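Local structure of surface protein R28 (Streptococcus pyogenes, 6S5Z) at residues Tyr9-Lys14 with Asp72-Lys77; Ala22-Lys27 with His48-Ser53; Tyr42-Gly47 with Gly60-His65. The protein is a cell-wall-linked surface protein whose Rib domain, an immunoglobulin-like module present here as one copy, is implicated in infection, though its exact role is not established. All coordinates share one frame; numbering follows the deposited sequence. Where two conformers were deposited one is given.

Contact 1: residues Tyr9-Lys14 with Asp72-Lys77. With NA (sodium ion), chain C.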
loop_
_atom_site.group_PDB
_atom_site.type_symbol
_atom_site.label_atom_id
_atom_site.label_comp_id
_atom_site.label_asym_id
_atom_site.label_seq_id
_atom_site.Cartn_x
_atom_site.Cartn_y
_atom_site.Cartn_z
ATOM N N TYR A 9 -8.785 10.704 6.014
ATOM C CA TYR A 9 -8.666 9.952 4.777
ATOM C C TYR A 9 -8.770 8.455 5.046
ATOM O O TYR A 9 -8.432 7.969 6.133
ATOM C CB TYR A 9 -7.360 10.299 4.066
ATOM C CG TYR A 9 -7.273 11.784 3.760
ATOM C CD1 TYR A 9 -8.077 12.371 2.778
ATOM C CD2 TYR A 9 -6.395 12.602 4.459
ATOM C CE1 TYR A 9 -8.011 13.738 2.512
ATOM C CE2 TYR A 9 -6.318 13.970 4.192
ATOM C CZ TYR A 9 -7.130 14.527 3.228
ATOM O OH TYR A 9 -7.038 15.883 2.982
ATOM N N SER A 10 -9.269 7.726 4.044
ATOM C CA SER A 10 -9.586 6.305 4.177
ATOM C C SER A 10 -8.995 5.503 3.023
ATOM O O SER A 10 -9.713 5.091 2.098
ATOM C CB SER A 10 -11.101 6.110 4.263
ATOM O OG SER A 10 -11.625 6.773 5.406
ATOM N N PRO A 11 -7.688 5.253 3.043
ATOM C CA PRO A 11 -7.089 4.414 2.002
ATOM C C PRO A 11 -7.610 2.986 2.079
ATOM O O PRO A 11 -7.867 2.448 3.160
ATOM C CB PRO A 11 -5.586 4.485 2.301
ATOM C CG PRO A 11 -5.511 4.825 3.749
ATOM C CD PRO A 11 -6.710 5.656 4.067
ATOM N N GLU A 12 -7.797 2.388 0.908
ATOM C CA GLU A 12 -8.297 1.029 0.797
ATOM C C GLU A 12 -7.376 0.250 -0.114
ATOM O O GLU A 12 -6.889 0.783 -1.116
ATOM C CB GLU A 12 -9.721 0.996 0.235
ATOM C CG GLU A 12 -10.734 1.644 1.145
ATOM C CD GLU A 12 -12.125 1.669 0.542
ATOM O OE1 GLU A 12 -12.510 2.738 0.021
ATOM O OE2 GLU A 12 -12.809 0.621 0.548
ATOM N N ALA A 13 -7.175 -1.018 0.230
ATOM C CA ALA A 13 -6.262 -1.887 -0.492
ATOM C C ALA A 13 -6.799 -2.253 -1.866
ATOM O O ALA A 13 -8.011 -2.399 -2.074
ATOM C CB ALA A 13 -6.019 -3.166 0.304
ATOM N N LYS A 14 -5.871 -2.421 -2.797
ATOM C CA LYS A 14 -6.127 -3.014 -4.097
ATOM C C LYS A 14 -5.418 -4.360 -4.158
ATOM O O LYS A 14 -4.214 -4.441 -3.878
ATOM C CB LYS A 14 -5.636 -2.103 -5.224
ATOM C CG LYS A 14 -5.663 -2.772 -6.601
ATOM C CD LYS A 14 -5.209 -1.823 -7.708
ATOM C CE LYS A 14 -4.978 -2.583 -9.017
ATOM N NZ LYS A 14 -4.645 -1.657 -10.138
ATOM N N ASP A 72 -1.022 6.107 7.744
ATOM C CA ASP A 72 -1.964 4.999 7.779
ATOM C C ASP A 72 -1.244 3.741 7.322
ATOM O O ASP A 72 -0.432 3.791 6.395
ATOM C CB ASP A 72 -3.171 5.252 6.857
ATOM C CG ASP A 72 -4.383 5.786 7.589
ATOM O OD1 ASP A 72 -4.602 5.379 8.753
ATOM O OD2 ASP A 72 -5.156 6.571 6.974
ATOM N N ASP A 73 -1.509 2.627 8.003
ATOM C CA ASP A 73 -1.056 1.309 7.575
ATOM C C ASP A 73 -2.205 0.591 6.868
ATOM O O ASP A 73 -3.329 0.562 7.376
ATOM C CB ASP A 73 -0.577 0.476 8.764
ATOM C CG ASP A 73 0.721 0.985 9.349
ATOM O OD1 ASP A 73 1.463 1.715 8.656
ATOM O OD2 ASP A 73 1.007 0.652 10.517
ATOM N N VAL A 74 -1.921 0.013 5.708
ATOM C CA VAL A 74 -2.941 -0.638 4.896
ATOM C C VAL A 74 -2.479 -2.047 4.555
ATOM O O VAL A 74 -1.471 -2.220 3.865
ATOM C CB VAL A 74 -3.242 0.159 3.614
ATOM C CG1 VAL A 74 -4.295 -0.570 2.814
ATOM C CG2 VAL A 74 -3.699 1.577 3.963
ATOM N N ASN A 75 -3.215 -3.050 5.040
ATOM C CA ASN A 75 -2.937 -4.437 4.696
ATOM C C ASN A 75 -3.387 -4.732 3.273
ATOM O O ASN A 75 -4.521 -4.419 2.893
ATOM C CB ASN A 75 -3.650 -5.380 5.669
ATOM C CG ASN A 75 -3.152 -5.227 7.086
ATOM O OD1 ASN A 75 -1.982 -4.911 7.313
ATOM N ND2 ASN A 75 -4.041 -5.419 8.049
ATOM N N VAL A 76 -2.508 -5.353 2.493
ATOM C CA VAL A 76 -2.766 -5.640 1.085
ATOM C C VAL A 76 -2.396 -7.081 0.777
ATOM O O VAL A 76 -1.706 -7.755 1.539
ATOM C CB VAL A 76 -2.012 -4.696 0.128
ATOM C CG1 VAL A 76 -2.281 -3.232 0.446
ATOM C CG2 VAL A 76 -0.499 -4.993 0.192
ATOM N N LYS A 77 -2.866 -7.538 -0.371
ATOM C CA LYS A 77 -2.642 -8.897 -0.821
ATOM C C LYS A 77 -2.135 -8.850 -2.249
ATOM O O LYS A 77 -2.597 -8.035 -3.056
ATOM C CB LYS A 77 -3.926 -9.728 -0.698
ATOM C CG LYS A 77 -4.364 -9.839 0.758
ATOM C CD LYS A 77 -5.476 -10.849 1.010
ATOM C CE LYS A 77 -5.567 -11.148 2.513
ATOM N NZ LYS A 77 -6.330 -12.386 2.839
HETATM NA NA NA C . -7.480 6.485 7.936
HETATM O O HOH W 1 -10.108 6.250 7.858
HETATM O O HOH W 2 -1.813 -5.393 -3.650
HETATM O O HOH W 3 -6.743 5.327 10.279
HETATM O O HOH W 4 -7.677 3.940 7.278
#
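The Y9-K14 segment, in the loop between helix 5-8 and strand 16-19, runs along strand 71-81 of the Rib-domain sheet in nearly the direction of D72-K77, 12° apart end to end and closest at A13 and V76 (CA to CA 5.4 Å). No direct hydrogen bond joins the two; E12 and K14 make their backbone bonds to A31 and S29 instead. The first link is a sodium ion just after the helix. Y9 O and D72 OD2 each bind it at 2.5 Å; K6 O and three waters complete six ligands. OD1 of D72 stays back at 3.2 Å from the sodium ion, so the carboxylate binds the metal through one oxygen (monodentate), but OD1 takes a bond from one of the metal's waters, while another pairs with S10 OG. OD2 is also hydrogen-bonded to Y66 OH, which helps fix the turn of the carboxylate. The P11 ring crosses the D72 side chain at about a right angle, its CD 3.4 Å from D72 OD2. P11 CG meets V74 CG2 at 3.7 Å; V74 CG1, anti to the backbone N (chi1 180°), faces A13. The A13 methyl sits close to N75 O (CB to O 3.2 Å) and touches V76 CG1. At the far end one water donates to both K14 O and K77 O. The contact therefore works by ion, apolar and water links in turn: sodium probably offsets the carboxylate charge, and water spans a gap the backbones do not bridge directly.

Contact 2: residues Ala22-Lys27 with His48-Ser53; sequences AELDAK and HKPDTS
L24 and T52 meet where the loop after strand 16-19 passes over the connection between strands 41-44 and 56-65, a loop-to-loop contact with an apolar centre of L24, P50 and T52 CG2 and a hydrogen bond at one end. The two side chains reach toward each other tip to tip, L24 CD1 lying 3.6 Å from T52 CG2. L24 CD1 also rests against P50, 3.7 Å from P50 CB and 3.4 Å from P50 O. With chi1 at 63°, T52 holds OG1 between its backbone N and carbonyl carbon, and from there the hydroxyl donates to A22 O (2.8 Å), in the carbonyl plane and on a lone pair. In the immunoglobulin-like Rib fold this joins loops from two parts of the chain beside the sheet: V18 packs on both L24 and T52, W44 packs on P50, and W44 NE1 bonds L24 O. K49 is extended, its CE passing 3.9 Å from L24 O. One water bridges the outer side chains, accepting from L24 N and from K49 NZ and donating to E23 OE1, so the two charged groups are joined by water rather than in direct contact. Next to T52, D51 OD1 forms an Asx turn with S53 N and also accepts from S53 OG, both from the same face of its carboxylate.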
loop_
_atom_site.group_PDB
_atom_site.type_symbol
_atom_site.label_atom_id
_atom_site.label_comp_id
_atom_site.label_asym_id
_atom_site.label_seq_id
_atom_site.Cartn_x
_atom_site.Cartn_y
_atom_site.Cartn_z
ATOM N N ALA A 22 8.211 -9.907 -10.351
ATOM C CA ALA A 22 7.739 -8.564 -10.648
ATOM C C ALA A 22 8.192 -7.566 -9.583
ATOM O O ALA A 22 8.421 -7.913 -8.426
ATOM C CB ALA A 22 6.206 -8.552 -10.747
ATOM N N GLU A 23 8.361 -6.319 -9.998
ATOM C CA GLU A 23 8.538 -5.227 -9.056
ATOM C C GLU A 23 7.183 -4.826 -8.468
ATOM O O GLU A 23 6.130 -5.050 -9.069
ATOM C CB GLU A 23 9.188 -4.026 -9.747
ATOM C CG GLU A 23 10.560 -4.310 -10.364
ATOM C CD GLU A 23 11.605 -4.679 -9.332
ATOM O OE1 GLU A 23 11.563 -4.117 -8.209
ATOM O OE2 GLU A 23 12.473 -5.527 -9.645
ATOM N N LEU A 24 7.218 -4.237 -7.277
ATOM C CA LEU A 24 6.016 -3.794 -6.581
ATOM C C LEU A 24 6.261 -2.402 -6.031
ATOM O O LEU A 24 7.026 -2.234 -5.074
ATOM C CB LEU A 24 5.651 -4.749 -5.443
ATOM C CG LEU A 24 5.310 -6.195 -5.775
ATOM C CD1 LEU A 24 5.147 -6.936 -4.458
ATOM C CD2 LEU A 24 4.023 -6.264 -6.613
ATOM N N ASP A 25 5.644 -1.405 -6.660
ATOM C CA ASP A 25 5.531 -0.081 -6.073
ATOM C C ASP A 25 4.389 -0.109 -5.074
ATOM O O ASP A 25 3.293 -0.585 -5.389
ATOM C CB ASP A 25 5.275 0.963 -7.161
ATOM C CG ASP A 25 5.426 2.399 -6.666
ATOM O OD1 ASP A 25 4.994 2.725 -5.542
ATOM O OD2 ASP A 25 5.971 3.220 -7.426
ATOM N N ALA A 26 4.635 0.402 -3.866
ATOM C CA ALA A 26 3.608 0.321 -2.836
ATOM C C ALA A 26 2.344 1.088 -3.228
ATOM O O ALA A 26 1.230 0.639 -2.939
ATOM C CB ALA A 26 4.143 0.850 -1.508
ATOM N N LYS A 27 2.491 2.239 -3.889
ATOM C CA LYS A 27 1.319 3.024 -4.250
ATOM C C LYS A 27 0.375 2.230 -5.136
ATOM O O LYS A 27 -0.834 2.511 -5.172
ATOM C CB LYS A 27 1.755 4.304 -4.964
ATOM C CG LYS A 27 0.602 5.183 -5.382
ATOM C CD LYS A 27 1.096 6.514 -5.892
ATOM C CE LYS A 27 -0.049 7.439 -6.258
ATOM N NZ LYS A 27 0.509 8.748 -6.714
ATOM N N HIS A 48 7.433 -5.956 5.460
ATOM C CA HIS A 48 6.111 -6.301 4.965
ATOM C C HIS A 48 5.953 -5.964 3.485
ATOM O O HIS A 48 4.842 -5.678 3.019
ATOM C CB HIS A 48 5.043 -5.625 5.822
ATOM C CG HIS A 48 4.935 -6.223 7.196
ATOM N ND1 HIS A 48 4.207 -7.365 7.458
ATOM C CD2 HIS A 48 5.498 -5.862 8.374
ATOM C CE1 HIS A 48 4.306 -7.666 8.740
ATOM N NE2 HIS A 48 5.088 -6.772 9.317
ATOM N N LYS A 49 7.057 -6.026 2.724
ATOM C CA LYS A 49 6.939 -6.007 1.266
ATOM C C LYS A 49 6.689 -7.417 0.747
ATOM O O LYS A 49 7.419 -8.350 1.118
ATOM C CB LYS A 49 8.190 -5.442 0.609
ATOM C CG LYS A 49 8.123 -5.481 -0.913
ATOM C CD LYS A 49 9.356 -4.887 -1.548
ATOM C CE LYS A 49 9.226 -4.773 -3.058
ATOM N NZ LYS A 49 10.515 -4.373 -3.702
ATOM N N PRO A 50 5.657 -7.621 -0.066
ATOM C CA PRO A 50 5.390 -8.967 -0.588
ATOM C C PRO A 50 6.566 -9.454 -1.428
ATOM O O PRO A 50 7.101 -8.721 -2.262
ATOM C CB PRO A 50 4.119 -8.778 -1.422
ATOM C CG PRO A 50 3.433 -7.553 -0.800
ATOM C CD PRO A 50 4.596 -6.651 -0.407
ATOM N N ASP A 51 6.969 -10.700 -1.200
ATOM C CA ASP A 51 8.119 -11.293 -1.880
ATOM C C ASP A 51 7.636 -11.967 -3.163
ATOM O O ASP A 51 6.999 -13.018 -3.118
ATOM C CB ASP A 51 8.820 -12.277 -0.938
ATOM C CG ASP A 51 10.064 -12.907 -1.538
ATOM O OD1 ASP A 51 10.437 -12.593 -2.687
ATOM O OD2 ASP A 51 10.692 -13.717 -0.825
ATOM N N THR A 52 7.945 -11.373 -4.313
ATOM C CA THR A 52 7.505 -11.945 -5.575
ATOM C C THR A 52 8.464 -12.988 -6.122
ATOM O O THR A 52 8.250 -13.456 -7.244
ATOM C CB THR A 52 7.322 -10.855 -6.633
ATOM O OG1 THR A 52 8.594 -10.237 -6.882
ATOM C CG2 THR A 52 6.311 -9.811 -6.201
ATOM N N SER A 53 9.511 -13.368 -5.369
ATOM C CA SER A 53 10.475 -14.347 -5.875
ATOM C C SER A 53 9.904 -15.758 -5.926
ATOM O O SER A 53 10.419 -16.602 -6.667
ATOM C CB SER A 53 11.742 -14.352 -5.017
ATOM O OG SER A 53 11.496 -14.878 -3.719
HETATM O O HOH W 5 9.831 -3.570 -6.426
#

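Contact 3: residues Tyr42-Gly47 with Gly60-His65; sequences YNWKNG and GIVEVH
Backbone bonds pair N43 with E63, antiparallel and hydrogen-bonded: E63 N reaches N43 O at 2.9 Å, nearly straight down the carbonyl, and N43 N returns to E63 O. A third bond, K45 N to I61 O, carries the ladder past the last strand residue. Polar side chains gather on E63. Its OE1 is gripped from opposite faces of the carboxylate plane: N43 ND2 comes from above at 3.0 Å from OE1, the amide turned 83° to the carboxylate, and H65 NE2 comes on the anti side. N43 CG sits between its backbone N and carbonyl carbon (chi1 62°), which carries ND2 over the glutamate while it also donates to W44 O. OE2 takes a salt bridge from K45 NZ (3.2 Å to OE2), on the anti side, and a water shared with N46 N. The lysine folds back at chi3 and chi4 to get there, and NZ has a second carboxylate partner in D73. The W44 ring turns an edge to I61 O, and W44 NE1 bonds L24 O. Apolar contacts flank the strands. K45 CE is pressed tightly on I61 CG2 (3.5 Å). The Y42 ring lies beside V64, its CE2 3.7 Å from V64 CG1, whereas W44 puts CZ3 3.6 Å from V62 CG2. These pairs make an antiparallel beta hairpin, strand 41-44 forming one edge of the sheet in this immunoglobulin-like domain.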
loop_
_atom_site.group_PDB
_atom_site.type_symbol
_atom_site.label_atom_id
_atom_site.label_comp_id
_atom_site.label_asym_id
_atom_site.label_seq_id
_atom_site.Cartn_x
_atom_site.Cartn_y
_atom_site.Cartn_z
ATOM N N TYR A 42 3.882 6.795 -0.588
ATOM C CA TYR A 42 3.545 5.400 -0.313
ATOM C C TYR A 42 4.825 4.586 -0.286
ATOM O O TYR A 42 5.675 4.739 -1.168
ATOM C CB TYR A 42 2.601 4.847 -1.389
ATOM C CG TYR A 42 1.322 5.654 -1.549
ATOM C CD1 TYR A 42 1.292 6.837 -2.303
ATOM C CD2 TYR A 42 0.144 5.250 -0.935
ATOM C CE1 TYR A 42 0.108 7.575 -2.437
ATOM C CE2 TYR A 42 -1.021 5.976 -1.067
ATOM C CZ TYR A 42 -1.041 7.128 -1.819
ATOM O OH TYR A 42 -2.233 7.822 -1.926
ATOM N N ASN A 43 4.957 3.718 0.716
ATOM C CA ASN A 43 6.112 2.834 0.785
ATOM C C ASN A 43 5.687 1.559 1.480
ATOM O O ASN A 43 4.697 1.536 2.209
ATOM C CB ASN A 43 7.287 3.465 1.530
ATOM C CG ASN A 43 6.960 3.771 2.975
ATOM O OD1 ASN A 43 6.463 4.848 3.284
ATOM N ND2 ASN A 43 7.232 2.819 3.873
ATOM N N TRP A 44 6.452 0.499 1.249
ATOM C CA TRP A 44 6.215 -0.742 1.967
ATOM C C TRP A 44 6.699 -0.620 3.400
ATOM O O TRP A 44 7.806 -0.136 3.660
ATOM C CB TRP A 44 6.922 -1.918 1.276
ATOM C CG TRP A 44 6.372 -2.222 -0.073
ATOM C CD1 TRP A 44 6.964 -1.996 -1.279
ATOM C CD2 TRP A 44 5.083 -2.784 -0.355
ATOM N NE1 TRP A 44 6.124 -2.390 -2.300
ATOM C CE2 TRP A 44 4.967 -2.878 -1.756
ATOM C CE3 TRP A 44 4.020 -3.217 0.446
ATOM C CZ2 TRP A 44 3.824 -3.389 -2.377
ATOM C CZ3 TRP A 44 2.898 -3.727 -0.166
ATOM C CH2 TRP A 44 2.804 -3.805 -1.565
ATOM N N LYS A 45 5.877 -1.089 4.334
ATOM C CA LYS A 45 6.339 -1.202 5.710
ATOM C C LYS A 45 7.557 -2.114 5.771
ATOM O O LYS A 45 7.619 -3.133 5.087
ATOM C CB LYS A 45 5.233 -1.770 6.604
ATOM C CG LYS A 45 5.625 -1.914 8.074
ATOM C CD LYS A 45 4.408 -2.289 8.904
ATOM C CE LYS A 45 3.466 -1.123 8.988
ATOM N NZ LYS A 45 4.034 -0.051 9.803
ATOM N N ASN A 46 8.528 -1.735 6.588
ATOM C CA ASN A 46 9.700 -2.579 6.801
ATOM C C ASN A 46 9.263 -3.982 7.190
ATOM O O ASN A 46 8.470 -4.157 8.119
ATOM C CB ASN A 46 10.573 -1.981 7.899
ATOM C CG ASN A 46 11.271 -0.719 7.459
ATOM O OD1 ASN A 46 11.381 -0.446 6.272
ATOM N ND2 ASN A 46 11.719 0.078 8.422
ATOM N N GLY A 47 9.780 -4.979 6.475
ATOM C CA GLY A 47 9.450 -6.349 6.775
ATOM C C GLY A 47 8.151 -6.823 6.177
ATOM O O GLY A 47 7.786 -7.991 6.370
ATOM N N GLY A 60 1.121 -7.997 2.438
ATOM C CA GLY A 60 2.049 -6.904 2.642
ATOM C C GLY A 60 1.320 -5.787 3.354
ATOM O O GLY A 60 0.105 -5.841 3.555
ATOM N N ILE A 61 2.084 -4.776 3.752
ATOM C CA ILE A 61 1.534 -3.598 4.415
ATOM C C ILE A 61 2.080 -2.353 3.736
ATOM O O ILE A 61 3.300 -2.198 3.589
ATOM C CB ILE A 61 1.847 -3.595 5.918
ATOM C CG1 ILE A 61 1.283 -4.874 6.556
ATOM C CG2 ILE A 61 1.256 -2.359 6.577
ATOM C CD1 ILE A 61 1.755 -5.111 7.962
ATOM N N VAL A 62 1.175 -1.487 3.293
ATOM C CA VAL A 62 1.526 -0.201 2.720
ATOM C C VAL A 62 1.407 0.850 3.809
ATOM O O VAL A 62 0.406 0.886 4.542
ATOM C CB VAL A 62 0.615 0.136 1.530
ATOM C CG1 VAL A 62 0.914 1.554 0.991
ATOM C CG2 VAL A 62 0.769 -0.906 0.441
ATOM N N GLU A 63 2.437 1.683 3.940
ATOM C CA GLU A 63 2.347 2.892 4.739
ATOM C C GLU A 63 1.963 4.057 3.838
ATOM O O GLU A 63 2.649 4.330 2.844
ATOM C CB GLU A 63 3.670 3.206 5.427
ATOM C CG GLU A 63 4.150 2.123 6.338
ATOM C CD GLU A 63 5.494 2.488 6.967
ATOM O OE1 GLU A 63 6.109 3.504 6.558
ATOM O OE2 GLU A 63 5.923 1.755 7.873
ATOM N N VAL A 64 0.889 4.751 4.194
ATOM C CA VAL A 64 0.467 5.961 3.492
ATOM C C VAL A 64 0.881 7.153 4.349
ATOM O O VAL A 64 0.378 7.326 5.463
ATOM C CB VAL A 64 -1.045 5.961 3.216
ATOM C CG1 VAL A 64 -1.445 7.190 2.409
ATOM C CG2 VAL A 64 -1.401 4.747 2.441
ATOM N N HIS A 65 1.818 7.962 3.855
ATOM C CA HIS A 65 2.371 9.086 4.613
ATOM C C HIS A 65 1.673 10.362 4.157
ATOM O O HIS A 65 1.869 10.806 3.027
ATOM C CB HIS A 65 3.882 9.202 4.401
ATOM C CG HIS A 65 4.676 8.123 5.071
ATOM N ND1 HIS A 65 5.385 8.333 6.234
ATOM C CD2 HIS A 65 4.850 6.818 4.755
ATOM C CE1 HIS A 65 5.970 7.205 6.600
ATOM N NE2 HIS A 65 5.665 6.272 5.716
HETATM O O HOH W 6 8.324 0.735 8.234
#

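In the fold
All three contacts belong to one Rib domain built on a single mixed sheet with strand order 16-19, 71-81, 56-65, 41-44. Contacts 1 and 3 have centres about 9 Å apart and share adjoining strands: D72 and V74 bond across to V64 and V62. Centre to centre, contact 2 lies about 10 Å from contact 3, which it meets through L24, P50 and W44, and about 15 Å from contact 1, without touch. Along the chain, the segments of contacts 2 and 3 lie between 9-14 and 72-77 and interleave. Contact 1 thus joins an early segment to the last strand of the sheet, contact 3 adds the edge strand, and contact 2 ties two loops beside it.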